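Local coordinates for protein glutathione synthetase-like effector 30 (Gpa-GSS30-apo) (Globodera pallida, PDB 5OET) that probably acts as a secreted effector in plant parasitism, built on the fold of glutathione synthetase, the ATP-dependent ligase that joins glycine to gamma-glutamylcysteine, at residues Y408-N413 and D421-E426; Q183-T188 and H347-Q352; V380-W385 and E447-M452; A167-S172 and Y179-V184. All blocks are in the same frame, centred on the assembly; numbering follows the deposited sequence.

Contact 1 of 4, residues Y408-N413 and D421-E426; sequences YVLKNN and DMFFNE. With MG (magnesium ion), chain C.
V409 carries its CG2 methyl trans to the backbone N, while the chi1 of F424 (-56°) sets the ring beside its own backbone N, bringing methyl and ring together. The side chains lie next to each other and point the same way: V409 CG2 is 3.6 Å from F424 CE2 and 4.1 Å from the ring centroid, an off-centre CH-pi contact. V409 CG2 also lies 4.1 Å from M422 CB. L410 and F423 project from the other side of the sheet and meet through their CB atoms, 4.2 Å apart. They form the hydrogen-bonded pair, with L410 N to F423 O and F423 N to L410 O both 3.0 Å and both donors lying in the carbonyl plane; the first bond is nearly straight (175°). The segments form a hairpin at one margin of a four-stranded antiparallel sheet, consistent with an ATP-grasp lobe. The largely unmodelled turn between them probably corresponds in position to the glycine-rich loop of glutathione synthetases. On the inner side, strand 443-447 bonds to V409 and K411. Beyond the hairpin, the bent side chain of E426 places OE2 1.9 Å from the magnesium ion, which H406 also binds.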
loop_
_atom_site.group_PDB
_atom_site.type_symbol
_atom_site.label_atom_id
_atom_site.label_comp_id
_atom_site.label_asym_id
_atom_site.label_seq_id
_atom_site.Cartn_x
_atom_site.Cartn_y
_atom_site.Cartn_z
ATOM N N TYR A 408 -1.740 -43.506 -5.571
ATOM C CA TYR A 408 -0.463 -43.197 -4.922
ATOM C C TYR A 408 0.448 -42.261 -5.713
ATOM O O TYR A 408 0.241 -42.014 -6.905
ATOM C CB TYR A 408 0.280 -44.506 -4.609
ATOM C CG TYR A 408 -0.489 -45.368 -3.644
ATOM C CD1 TYR A 408 -0.491 -45.071 -2.295
ATOM C CD2 TYR A 408 -1.268 -46.443 -4.084
ATOM C CE1 TYR A 408 -1.225 -45.826 -1.407
ATOM C CE2 TYR A 408 -2.012 -47.201 -3.195
ATOM C CZ TYR A 408 -1.985 -46.883 -1.856
ATOM O OH TYR A 408 -2.706 -47.606 -0.947
ATOM N N VAL A 409 1.434 -41.718 -5.001
ATOM C CA VAL A 409 2.504 -40.902 -5.575
ATOM C C VAL A 409 3.818 -41.316 -4.921
ATOM O O VAL A 409 3.861 -41.637 -3.732
ATOM C CB VAL A 409 2.224 -39.375 -5.495
ATOM C CG1 VAL A 409 1.966 -38.905 -4.074
ATOM C CG2 VAL A 409 3.313 -38.549 -6.182
ATOM N N LEU A 410 4.879 -41.349 -5.709
ATOM C CA LEU A 410 6.225 -41.560 -5.179
ATOM C C LEU A 410 6.902 -40.205 -5.053
ATOM O O LEU A 410 7.213 -39.591 -6.050
ATOM C CB LEU A 410 7.018 -42.478 -6.092
ATOM C CG LEU A 410 8.346 -42.971 -5.561
ATOM C CD1 LEU A 410 8.141 -43.910 -4.386
ATOM C CD2 LEU A 410 9.069 -43.724 -6.668
ATOM N N LYS A 411 7.072 -39.725 -3.831
ATOM C CA LYS A 411 7.560 -38.374 -3.562
ATOM C C LYS A 411 8.997 -38.396 -3.073
ATOM O O LYS A 411 9.452 -39.397 -2.552
ATOM C CB LYS A 411 6.697 -37.712 -2.481
ATOM C CG LYS A 411 5.416 -37.101 -3.004
ATOM C CD LYS A 411 4.504 -36.767 -1.847
ATOM C CE LYS A 411 3.230 -36.124 -2.329
ATOM N NZ LYS A 411 3.405 -34.661 -2.506
ATOM N N ASN A 412 9.704 -37.285 -3.252
ATOM C CA ASN A 412 11.068 -37.128 -2.746
ATOM C C ASN A 412 10.987 -36.486 -1.364
ATOM O O ASN A 412 10.074 -35.714 -1.123
ATOM C CB ASN A 412 11.896 -36.273 -3.720
ATOM C CG ASN A 412 12.994 -35.492 -3.037
ATOM O OD1 ASN A 412 12.801 -34.319 -2.654
ATOM N ND2 ASN A 412 14.146 -36.147 -2.828
ATOM N N ASN A 413 11.930 -36.793 -0.468
ATOM C CA ASN A 413 11.885 -36.270 0.932
ATOM C C ASN A 413 12.775 -35.022 1.293
ATOM O O ASN A 413 12.667 -34.502 2.407
ATOM C CB ASN A 413 12.075 -37.408 1.964
ATOM C CG ASN A 413 13.371 -38.164 1.776
ATOM O OD1 ASN A 413 14.278 -37.687 1.097
ATOM N ND2 ASN A 413 13.463 -39.357 2.366
ATOM N N ASP A 421 10.049 -33.158 -7.635
ATOM C CA ASP A 421 10.489 -34.402 -8.265
ATOM C C ASP A 421 9.709 -35.620 -7.747
ATOM O O ASP A 421 9.904 -36.035 -6.606
ATOM C CB ASP A 421 11.981 -34.620 -8.020
ATOM C CG ASP A 421 12.475 -35.917 -8.621
ATOM O OD1 ASP A 421 12.112 -36.209 -9.785
ATOM O OD2 ASP A 421 13.208 -36.666 -7.925
ATOM N N MET A 422 8.840 -36.191 -8.582
ATOM C CA MET A 422 7.876 -37.203 -8.118
ATOM C C MET A 422 7.175 -37.942 -9.252
ATOM O O MET A 422 6.978 -37.388 -10.317
ATOM C CB MET A 422 6.808 -36.567 -7.199
ATOM C CG MET A 422 6.033 -35.439 -7.837
ATOM S SD MET A 422 5.243 -34.387 -6.600
ATOM C CE MET A 422 4.691 -33.007 -7.620
ATOM N N PHE A 423 6.776 -39.188 -8.993
ATOM C CA PHE A 423 6.265 -40.112 -10.017
ATOM C C PHE A 423 4.817 -40.541 -9.749
ATOM O O PHE A 423 4.458 -40.808 -8.604
ATOM C CB PHE A 423 7.166 -41.341 -10.083
ATOM C CG PHE A 423 8.599 -41.015 -10.383
ATOM C CD1 PHE A 423 9.445 -40.513 -9.396
ATOM C CD2 PHE A 423 9.111 -41.215 -11.658
ATOM C CE1 PHE A 423 10.763 -40.190 -9.683
ATOM C CE2 PHE A 423 10.440 -40.921 -11.944
ATOM C CZ PHE A 423 11.261 -40.396 -10.962
ATOM N N PHE A 424 4.003 -40.607 -10.806
ATOM C CA PHE A 424 2.586 -40.933 -10.685
ATOM C C PHE A 424 2.198 -42.183 -11.468
ATOM O O PHE A 424 2.910 -42.618 -12.360
ATOM C CB PHE A 424 1.753 -39.772 -11.191
ATOM C CG PHE A 424 2.032 -38.466 -10.515
ATOM C CD1 PHE A 424 3.034 -37.630 -10.998
ATOM C CD2 PHE A 424 1.271 -38.043 -9.418
ATOM C CE1 PHE A 424 3.274 -36.393 -10.405
ATOM C CE2 PHE A 424 1.516 -36.813 -8.811
ATOM C CZ PHE A 424 2.512 -35.987 -9.308
ATOM N N ASN A 425 1.049 -42.752 -11.105
ATOM C CA ASN A 425 0.400 -43.832 -11.873
ATOM C C ASN A 425 1.319 -45.061 -12.051
ATOM O O ASN A 425 1.959 -45.474 -11.079
ATOM C CB ASN A 425 -0.173 -43.283 -13.196
ATOM C CG ASN A 425 -1.035 -42.040 -12.996
ATOM O OD1 ASN A 425 -1.825 -41.950 -12.057
ATOM N ND2 ASN A 425 -0.878 -41.075 -13.874
ATOM N N GLU A 426 1.371 -45.658 -13.249
ATOM C CA GLU A 426 2.155 -46.894 -13.497
ATOM C C GLU A 426 3.692 -46.652 -13.433
ATOM O O GLU A 426 4.459 -47.606 -13.209
ATOM C CB GLU A 426 1.742 -47.582 -14.821
ATOM C CG GLU A 426 0.482 -48.487 -14.765
ATOM C CD GLU A 426 -0.889 -47.770 -14.860
ATOM O OE1 GLU A 426 -0.959 -46.526 -15.031
ATOM O OE2 GLU A 426 -1.940 -48.469 -14.764
HETATM MG MG MG C . -3.625 -47.585 -14.588
#

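Contact 2 of 4, residues Q183-T188 and H347-Q352; sequences QVEVNT and HTKRMQ
The strand passes the start of helix 349-354, where T348 is the N-cap, with the V186 and H347 CA atoms 6.8 Å apart and those of E185 and K349 7.9 Å apart. E185 and Q352 cross at about a right angle. The carboxylate OE2 of E185 takes Q352 NE2 on its syn side at 2.8 Å and its neighbour V186 N on its anti side at 3.0 Å, both from the same face. The bond from Q352 lies in its own amide plane. V186 N also gives a weak bond to Q352 OE1, and V186 CG2 packs on the amide carbon CD of Q352. Farther along the segment, T188 CG2 sits over the centre of the H347 imidazole, 3.6 Å above its plane, a CH-pi contact; F343 O bonds to the ring's ND1. E185 OE1 faces K349 NZ across a long 3.7 Å salt bridge. With two donors on one oxygen, the E185 carboxylate is probably restrained in rotation, and the salt bridge probably adds a weaker electrostatic attraction.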
loop_
_atom_site.group_PDB
_atom_site.type_symbol
_atom_site.label_atom_id
_atom_site.label_comp_id
_atom_site.label_asym_id
_atom_site.label_seq_id
_atom_site.Cartn_x
_atom_site.Cartn_y
_atom_site.Cartn_z
ATOM N N GLN A 183 -3.155 -32.495 5.738
ATOM C CA GLN A 183 -2.005 -31.583 5.767
ATOM C C GLN A 183 -1.023 -31.844 4.616
ATOM O O GLN A 183 -0.547 -32.940 4.424
ATOM C CB GLN A 183 -1.298 -31.711 7.106
ATOM C CG GLN A 183 -0.282 -30.625 7.370
ATOM C CD GLN A 183 0.391 -30.836 8.690
ATOM O OE1 GLN A 183 1.255 -31.697 8.820
ATOM N NE2 GLN A 183 -0.026 -30.069 9.698
ATOM N N VAL A 184 -0.716 -30.821 3.850
ATOM C CA VAL A 184 0.142 -30.961 2.678
ATOM C C VAL A 184 1.616 -30.824 3.065
ATOM O O VAL A 184 2.447 -31.532 2.530
ATOM C CB VAL A 184 -0.233 -29.904 1.608
ATOM C CG1 VAL A 184 0.646 -30.036 0.370
ATOM C CG2 VAL A 184 -1.703 -30.034 1.241
ATOM N N GLU A 185 1.925 -29.918 3.996
ATOM C CA GLU A 185 3.301 -29.500 4.282
ATOM C C GLU A 185 3.354 -28.681 5.585
ATOM O O GLU A 185 2.346 -28.133 6.028
ATOM C CB GLU A 185 3.813 -28.662 3.080
ATOM C CG GLU A 185 5.163 -27.932 3.198
ATOM C CD GLU A 185 6.376 -28.866 3.313
ATOM O OE1 GLU A 185 7.371 -28.687 2.562
ATOM O OE2 GLU A 185 6.388 -29.768 4.176
ATOM N N VAL A 186 4.528 -28.649 6.211
ATOM C CA VAL A 186 4.863 -27.656 7.245
ATOM C C VAL A 186 6.132 -26.901 6.850
ATOM O O VAL A 186 7.056 -27.467 6.280
ATOM C CB VAL A 186 5.031 -28.256 8.659
ATOM C CG1 VAL A 186 3.678 -28.582 9.242
ATOM C CG2 VAL A 186 5.900 -29.507 8.666
ATOM N N ASN A 187 6.134 -25.610 7.144
ATOM C CA ASN A 187 7.217 -24.705 6.799
ATOM C C ASN A 187 7.604 -23.896 8.019
ATOM O O ASN A 187 6.747 -23.558 8.843
ATOM C CB ASN A 187 6.760 -23.737 5.719
ATOM C CG ASN A 187 6.255 -24.444 4.496
ATOM O OD1 ASN A 187 7.033 -25.066 3.774
ATOM N ND2 ASN A 187 4.937 -24.368 4.263
ATOM N N THR A 188 8.894 -23.589 8.121
ATOM C CA THR A 188 9.405 -22.661 9.128
ATOM C C THR A 188 10.570 -21.887 8.523
ATOM O O THR A 188 10.980 -22.168 7.409
ATOM C CB THR A 188 9.819 -23.404 10.438
ATOM O OG1 THR A 188 9.980 -22.461 11.496
ATOM C CG2 THR A 188 11.107 -24.217 10.284
ATOM N N HIS A 347 12.034 -30.178 10.065
ATOM C CA HIS A 347 11.005 -29.862 9.061
ATOM C C HIS A 347 11.321 -30.421 7.676
ATOM O O HIS A 347 10.706 -30.049 6.682
ATOM C CB HIS A 347 10.789 -28.349 9.006
ATOM C CG HIS A 347 10.070 -27.809 10.195
ATOM N ND1 HIS A 347 10.583 -27.878 11.474
ATOM C CD2 HIS A 347 8.866 -27.206 10.302
ATOM C CE1 HIS A 347 9.729 -27.325 12.315
ATOM N NE2 HIS A 347 8.676 -26.914 11.629
ATOM N N THR A 348 12.263 -31.346 7.599
ATOM C CA THR A 348 12.416 -32.087 6.366
ATOM C C THR A 348 11.129 -32.845 6.112
ATOM O O THR A 348 10.336 -33.100 7.024
ATOM C CB THR A 348 13.596 -33.094 6.400
ATOM O OG1 THR A 348 13.360 -34.113 7.385
ATOM C CG2 THR A 348 14.922 -32.376 6.672
ATOM N N LYS A 349 10.927 -33.207 4.860
ATOM C CA LYS A 349 9.766 -33.992 4.477
ATOM C C LYS A 349 9.948 -35.431 4.937
ATOM O O LYS A 349 8.970 -36.132 5.128
ATOM C CB LYS A 349 9.544 -33.936 2.969
ATOM C CG LYS A 349 8.095 -33.812 2.534
ATOM C CD LYS A 349 8.035 -33.036 1.229
ATOM C CE LYS A 349 8.320 -31.547 1.433
ATOM N NZ LYS A 349 9.216 -31.070 0.348
ATOM N N ARG A 350 11.195 -35.867 5.088
ATOM C CA ARG A 350 11.508 -37.139 5.738
ATOM C C ARG A 350 10.865 -37.242 7.134
ATOM O O ARG A 350 10.253 -38.236 7.481
ATOM C CB ARG A 350 13.028 -37.295 5.830
ATOM C CG ARG A 350 13.558 -38.448 6.675
ATOM C CD ARG A 350 12.973 -39.769 6.259
ATOM N NE ARG A 350 13.450 -40.850 7.112
ATOM C CZ ARG A 350 13.019 -42.110 7.062
ATOM N NH1 ARG A 350 12.084 -42.472 6.209
ATOM N NH2 ARG A 350 13.534 -43.016 7.877
ATOM N N MET A 351 11.005 -36.184 7.905
ATOM C CA MET A 351 10.536 -36.126 9.277
ATOM C C MET A 351 9.035 -36.090 9.336
ATOM O O MET A 351 8.431 -36.667 10.213
ATOM C CB MET A 351 11.082 -34.851 9.930
ATOM C CG MET A 351 10.846 -34.737 11.421
ATOM S SD MET A 351 11.886 -35.897 12.280
ATOM C CE MET A 351 10.790 -37.299 12.563
ATOM N N GLN A 352 8.441 -35.366 8.401
ATOM C CA GLN A 352 6.998 -35.272 8.309
ATOM C C GLN A 352 6.424 -36.646 8.000
ATOM O O GLN A 352 5.420 -37.060 8.579
ATOM C CB GLN A 352 6.617 -34.250 7.246
ATOM C CG GLN A 352 7.020 -32.821 7.622
ATOM C CD GLN A 352 6.841 -31.842 6.481
ATOM O OE1 GLN A 352 5.765 -31.733 5.906
ATOM N NE2 GLN A 352 7.899 -31.112 6.156
#

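Contact 3 of 4, residues V380-W385 and E447-M452; sequences VQTKGW and EKLRPM
T382 and E447 meet at a slant, and the touching group is a methyl: T382 CG2, trans to the backbone N, lies 4.1 Å from E447 CB and 3.9 Å from E447 O. L449 approaches the same methyl with one branch, CD2 standing 4.1 Å from T382 CG2, so this methyl bears on two alternate residues of segment 447-452. W385 presents an edge, not a face: its CH2 is 4.3 Å from E447 CG, which lies near the ring plane. One face of that indole is taken by K383 CB, 3.6 Å above the plane and offset toward the rim. These are van der Waals contacts, and only 184 Å² is buried between the segments. The carboxylate of E447 is engaged with R407 through a salt bridge. W385 and E447 belong to strands 384-386 and 443-447, neighbours in the four-stranded antiparallel sheet, which are also joined by backbone bonds of W385 with L445. T382 and L449 both touch K182 of strand 179-188, and L449 also touches S172 of strand 160-173.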
loop_
_atom_site.group_PDB
_atom_site.type_symbol
_atom_site.label_atom_id
_atom_site.label_comp_id
_atom_site.label_asym_id
_atom_site.label_seq_id
_atom_site.Cartn_x
_atom_site.Cartn_y
_atom_site.Cartn_z
ATOM N N VAL A 380 -5.337 -35.328 10.566
ATOM C CA VAL A 380 -4.892 -34.576 9.363
ATOM C C VAL A 380 -3.680 -35.167 8.617
ATOM O O VAL A 380 -3.332 -34.671 7.546
ATOM C CB VAL A 380 -4.598 -33.078 9.684
ATOM C CG1 VAL A 380 -5.739 -32.462 10.491
ATOM C CG2 VAL A 380 -3.284 -32.909 10.436
ATOM N N GLN A 381 -3.040 -36.197 9.172
ATOM C CA GLN A 381 -1.865 -36.830 8.544
ATOM C C GLN A 381 -2.255 -37.652 7.329
ATOM O O GLN A 381 -3.405 -38.043 7.197
ATOM C CB GLN A 381 -1.125 -37.736 9.532
ATOM C CG GLN A 381 -0.200 -37.001 10.490
ATOM C CD GLN A 381 0.599 -37.945 11.371
ATOM O OE1 GLN A 381 0.136 -39.024 11.709
ATOM N NE2 GLN A 381 1.815 -37.547 11.731
ATOM N N THR A 382 -1.295 -37.908 6.445
ATOM C CA THR A 382 -1.496 -38.807 5.310
ATOM C C THR A 382 -0.429 -39.870 5.385
ATOM O O THR A 382 0.749 -39.563 5.218
ATOM C CB THR A 382 -1.385 -38.076 3.954
ATOM O OG1 THR A 382 -2.125 -36.852 3.999
ATOM C CG2 THR A 382 -1.918 -38.953 2.822
ATOM N N LYS A 383 -0.830 -41.115 5.627
ATOM C CA LYS A 383 0.136 -42.203 5.811
ATOM C C LYS A 383 1.128 -42.155 4.650
ATOM O O LYS A 383 0.716 -42.108 3.493
ATOM C CB LYS A 383 -0.530 -43.596 5.883
ATOM C CG LYS A 383 -1.606 -43.822 6.958
ATOM C CD LYS A 383 -1.102 -43.622 8.390
ATOM C CE LYS A 383 -2.086 -42.849 9.275
ATOM N NZ LYS A 383 -1.413 -42.337 10.507
ATOM N N GLY A 384 2.420 -42.119 4.978
ATOM C CA GLY A 384 3.507 -42.140 4.005
ATOM C C GLY A 384 4.536 -43.212 4.348
ATOM O O GLY A 384 5.111 -43.175 5.425
ATOM N N TRP A 385 4.769 -44.157 3.434
ATOM C CA TRP A 385 5.614 -45.340 3.687
ATOM C C TRP A 385 6.978 -45.225 3.031
ATOM O O TRP A 385 7.080 -44.891 1.853
ATOM C CB TRP A 385 4.946 -46.613 3.175
ATOM C CG TRP A 385 3.593 -46.833 3.733
ATOM C CD1 TRP A 385 3.277 -47.473 4.888
ATOM C CD2 TRP A 385 2.366 -46.405 3.157
ATOM N NE1 TRP A 385 1.918 -47.479 5.067
ATOM C CE2 TRP A 385 1.334 -46.828 4.018
ATOM C CE3 TRP A 385 2.036 -45.700 1.997
ATOM C CZ2 TRP A 385 -0.009 -46.572 3.757
ATOM C CZ3 TRP A 385 0.702 -45.445 1.732
ATOM C CH2 TRP A 385 -0.308 -45.882 2.610
ATOM N N GLU A 447 -0.410 -41.584 -0.332
ATOM C CA GLU A 447 -1.711 -41.578 -0.966
ATOM C C GLU A 447 -1.845 -40.225 -1.633
ATOM O O GLU A 447 -1.605 -39.205 -1.007
ATOM C CB GLU A 447 -2.855 -41.779 0.044
ATOM C CG GLU A 447 -3.000 -43.194 0.608
ATOM C CD GLU A 447 -4.450 -43.690 0.744
ATOM O OE1 GLU A 447 -5.366 -43.178 0.038
ATOM O OE2 GLU A 447 -4.670 -44.643 1.544
ATOM N N LYS A 448 -2.203 -40.235 -2.917
ATOM C CA LYS A 448 -2.523 -39.025 -3.653
ATOM C C LYS A 448 -3.869 -38.532 -3.163
ATOM O O LYS A 448 -4.797 -39.316 -3.013
ATOM C CB LYS A 448 -2.585 -39.322 -5.150
ATOM C CG LYS A 448 -2.758 -38.098 -6.039
ATOM C CD LYS A 448 -2.718 -38.516 -7.513
ATOM C CE LYS A 448 -2.697 -37.303 -8.439
ATOM N NZ LYS A 448 -2.572 -37.701 -9.866
ATOM N N LEU A 449 -3.984 -37.246 -2.888
ATOM C CA LEU A 449 -5.246 -36.686 -2.404
ATOM C C LEU A 449 -6.115 -36.236 -3.575
ATOM O O LEU A 449 -5.612 -35.737 -4.587
ATOM C CB LEU A 449 -4.969 -35.528 -1.444
ATOM C CG LEU A 449 -4.095 -35.973 -0.250
ATOM C CD1 LEU A 449 -3.688 -34.782 0.593
ATOM C CD2 LEU A 449 -4.767 -37.068 0.585
ATOM N N ARG A 450 -7.422 -36.438 -3.444
ATOM C CA ARG A 450 -8.379 -36.011 -4.461
ATOM C C ARG A 450 -8.856 -34.619 -4.055
ATOM O O ARG A 450 -9.682 -34.490 -3.161
ATOM C CB ARG A 450 -9.535 -37.027 -4.592
ATOM C CG ARG A 450 -9.082 -38.508 -4.580
ATOM C CD ARG A 450 -9.810 -39.460 -5.542
ATOM N NE ARG A 450 -11.278 -39.333 -5.571
ATOM C CZ ARG A 450 -11.994 -38.616 -6.448
ATOM N NH1 ARG A 450 -11.406 -37.889 -7.404
ATOM N NH2 ARG A 450 -13.330 -38.606 -6.361
ATOM N N PRO A 451 -8.319 -33.562 -4.685
ATOM C CA PRO A 451 -8.504 -32.234 -4.098
ATOM C C PRO A 451 -9.792 -31.523 -4.535
ATOM O O PRO A 451 -10.250 -31.712 -5.662
ATOM C CB PRO A 451 -7.265 -31.481 -4.596
ATOM C CG PRO A 451 -6.944 -32.116 -5.921
ATOM C CD PRO A 451 -7.624 -33.465 -5.984
ATOM N N MET A 452 -10.343 -30.704 -3.636
ATOM C CA MET A 452 -11.564 -29.922 -3.861
ATOM C C MET A 452 -11.320 -28.889 -4.953
ATOM O O MET A 452 -10.371 -28.117 -4.887
ATOM C CB MET A 452 -11.978 -29.225 -2.564
ATOM C CG MET A 452 -13.280 -28.433 -2.620
ATOM S SD MET A 452 -13.515 -27.313 -1.245
ATOM C CE MET A 452 -12.234 -26.116 -1.601
#

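Contact 4 of 4, residues A167-S172 and Y179-V184; sequences ADYMAS and YVLKQV
The Y169 side chain lies along L181 and Q183 of the facing strand. Y169 CB lies 3.6 Å from L181 CD1. Y169 CD2 lies between L181 CG, at 3.7 Å, and Q183 CA. Y169 CE2 meets Q183 CB at 3.6 Å, and Q183 CG lies over one ring face in a CH-pi contact. At the tip, Y169 OH accepts a hydrogen bond of 3.1 Å from Q183 NE2. Q183 reaches it because CG is trans to its backbone N (chi1 -168°) and the chain stays extended. On the other face, V184 CG2 packs 3.8 Å from M170 SD. The ladder is held by paired bonds of M170 with K182 and of S172 with V180; the last bond between these two segments, V184 N to D168 O, 2.7 Å, has its donor 36° out of the carbonyl plane, at a classic beta bulge where V184 and E185 both face D168. Strand 469-484 flanks strand 160-173, while helix 98-119 and V380 of helix 373-380 cover the Y169, L181 and Q183 side.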
loop_
_atom_site.group_PDB
_atom_site.type_symbol
_atom_site.label_atom_id
_atom_site.label_comp_id
_atom_site.label_asym_id
_atom_site.label_seq_id
_atom_site.Cartn_x
_atom_site.Cartn_y
_atom_site.Cartn_z
ATOM N N ALA A 167 1.553 -24.263 8.570
ATOM C CA ALA A 167 1.081 -25.598 8.155
ATOM C C ALA A 167 0.119 -25.413 6.998
ATOM O O ALA A 167 -0.798 -24.603 7.109
ATOM C CB ALA A 167 0.358 -26.280 9.304
ATOM N N ASP A 168 0.318 -26.145 5.903
ATOM C CA ASP A 168 -0.566 -26.085 4.744
ATOM C C ASP A 168 -1.534 -27.294 4.660
ATOM O O ASP A 168 -1.172 -28.420 4.958
ATOM C CB ASP A 168 0.263 -25.938 3.469
ATOM C CG ASP A 168 1.028 -24.602 3.412
ATOM O OD1 ASP A 168 0.708 -23.670 4.182
ATOM O OD2 ASP A 168 1.969 -24.471 2.605
ATOM N N TYR A 169 -2.773 -27.030 4.256
ATOM C CA TYR A 169 -3.820 -28.032 4.171
ATOM C C TYR A 169 -4.585 -27.991 2.844
ATOM O O TYR A 169 -4.670 -26.955 2.193
ATOM C CB TYR A 169 -4.791 -27.838 5.326
ATOM C CG TYR A 169 -4.143 -27.975 6.700
ATOM C CD1 TYR A 169 -3.576 -26.883 7.318
ATOM C CD2 TYR A 169 -4.129 -29.208 7.389
ATOM C CE1 TYR A 169 -3.007 -26.995 8.573
ATOM C CE2 TYR A 169 -3.560 -29.331 8.648
ATOM C CZ TYR A 169 -2.997 -28.220 9.240
ATOM O OH TYR A 169 -2.406 -28.280 10.486
ATOM N N MET A 170 -5.105 -29.152 2.460
ATOM C CA MET A 170 -5.997 -29.335 1.319
ATOM C C MET A 170 -7.270 -29.942 1.896
ATOM O O MET A 170 -7.187 -30.841 2.728
ATOM C CB MET A 170 -5.380 -30.321 0.309
ATOM C CG MET A 170 -5.382 -29.874 -1.148
ATOM S SD MET A 170 -3.789 -29.249 -1.787
ATOM C CE MET A 170 -4.341 -28.194 -3.132
ATOM N N ALA A 171 -8.438 -29.447 1.492
ATOM C CA ALA A 171 -9.692 -30.190 1.689
ATOM C C ALA A 171 -9.674 -31.315 0.653
ATOM O O ALA A 171 -9.497 -31.047 -0.526
ATOM C CB ALA A 171 -10.908 -29.293 1.515
ATOM N N SER A 172 -9.808 -32.563 1.094
ATOM C CA SER A 172 -9.670 -33.716 0.196
ATOM C C SER A 172 -10.958 -34.514 0.134
ATOM O O SER A 172 -11.571 -34.763 1.162
ATOM C CB SER A 172 -8.547 -34.608 0.689
ATOM O OG SER A 172 -8.326 -35.683 -0.204
ATOM N N TYR A 179 -15.731 -33.824 2.082
ATOM C CA TYR A 179 -14.332 -33.360 2.188
ATOM C C TYR A 179 -13.752 -33.531 3.593
ATOM O O TYR A 179 -14.444 -33.261 4.566
ATOM C CB TYR A 179 -14.226 -31.904 1.732
ATOM C CG TYR A 179 -14.648 -31.729 0.296
ATOM C CD1 TYR A 179 -13.864 -32.237 -0.738
ATOM C CD2 TYR A 179 -15.847 -31.073 -0.043
ATOM C CE1 TYR A 179 -14.252 -32.096 -2.067
ATOM C CE2 TYR A 179 -16.236 -30.920 -1.371
ATOM C CZ TYR A 179 -15.433 -31.444 -2.376
ATOM O OH TYR A 179 -15.776 -31.327 -3.700
ATOM N N VAL A 180 -12.498 -33.993 3.679
ATOM C CA VAL A 180 -11.744 -34.032 4.951
ATOM C C VAL A 180 -10.423 -33.245 4.881
ATOM O O VAL A 180 -9.782 -33.159 3.829
ATOM C CB VAL A 180 -11.433 -35.452 5.452
ATOM C CG1 VAL A 180 -12.718 -36.187 5.776
ATOM C CG2 VAL A 180 -10.561 -36.216 4.466
ATOM N N LEU A 181 -10.032 -32.684 6.022
ATOM C CA LEU A 181 -8.830 -31.873 6.122
ATOM C C LEU A 181 -7.612 -32.793 6.097
ATOM O O LEU A 181 -7.547 -33.757 6.878
ATOM C CB LEU A 181 -8.849 -31.059 7.420
ATOM C CG LEU A 181 -7.760 -29.980 7.586
ATOM C CD1 LEU A 181 -7.950 -28.835 6.603
ATOM C CD2 LEU A 181 -7.738 -29.451 9.017
ATOM N N LYS A 182 -6.662 -32.504 5.200
ATOM C CA LYS A 182 -5.390 -33.236 5.142
ATOM C C LYS A 182 -4.187 -32.315 4.923
ATOM O O LYS A 182 -4.183 -31.471 4.041
ATOM C CB LYS A 182 -5.457 -34.350 4.089
ATOM C CG LYS A 182 -6.305 -35.539 4.551
ATOM C CD LYS A 182 -5.662 -36.904 4.297
ATOM C CE LYS A 182 -6.304 -38.018 5.124
ATOM N NZ LYS A 182 -6.243 -37.751 6.594
ATOM N N GLN A 183 -3.155 -32.495 5.738
ATOM C CA GLN A 183 -2.005 -31.583 5.767
ATOM C C GLN A 183 -1.023 -31.844 4.616
ATOM O O GLN A 183 -0.547 -32.940 4.424
ATOM C CB GLN A 183 -1.298 -31.711 7.106
ATOM C CG GLN A 183 -0.282 -30.625 7.370
ATOM C CD GLN A 183 0.391 -30.836 8.690
ATOM O OE1 GLN A 183 1.255 -31.697 8.820
ATOM N NE2 GLN A 183 -0.026 -30.069 9.698
ATOM N N VAL A 184 -0.716 -30.821 3.850
ATOM C CA VAL A 184 0.142 -30.961 2.678
ATOM C C VAL A 184 1.616 -30.824 3.065
ATOM O O VAL A 184 2.447 -31.532 2.530
ATOM C CB VAL A 184 -0.233 -29.904 1.608
ATOM C CG1 VAL A 184 0.646 -30.036 0.370
ATOM C CG2 VAL A 184 -1.703 -30.034 1.241
#

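Contact 4, a hairpin ladder in the large sheet, is the most buried; contacts 1, 2 and 3 are more exposed surface contacts, although contact 2 lies nearer the chain's centre. Contacts 2 and 4 share Q183 and V184: contact 4 uses strand 179-188 as a sheet partner, contact 2 joins its later residues to a helix start through bonds involving side chains and a CH-pi contact. Contacts 1 and 3 reach the smaller sheet and touch where Y408 packs on W385. Contact 1 combines backbone hydrogen bonds with side-chain packing, contact 3 has van der Waals packing without hydrogen bonds. A probable V380 O to Q183 N bond links contact 3 to contacts 2 and 4; N413 packing on K349 joins contacts 1 and 2.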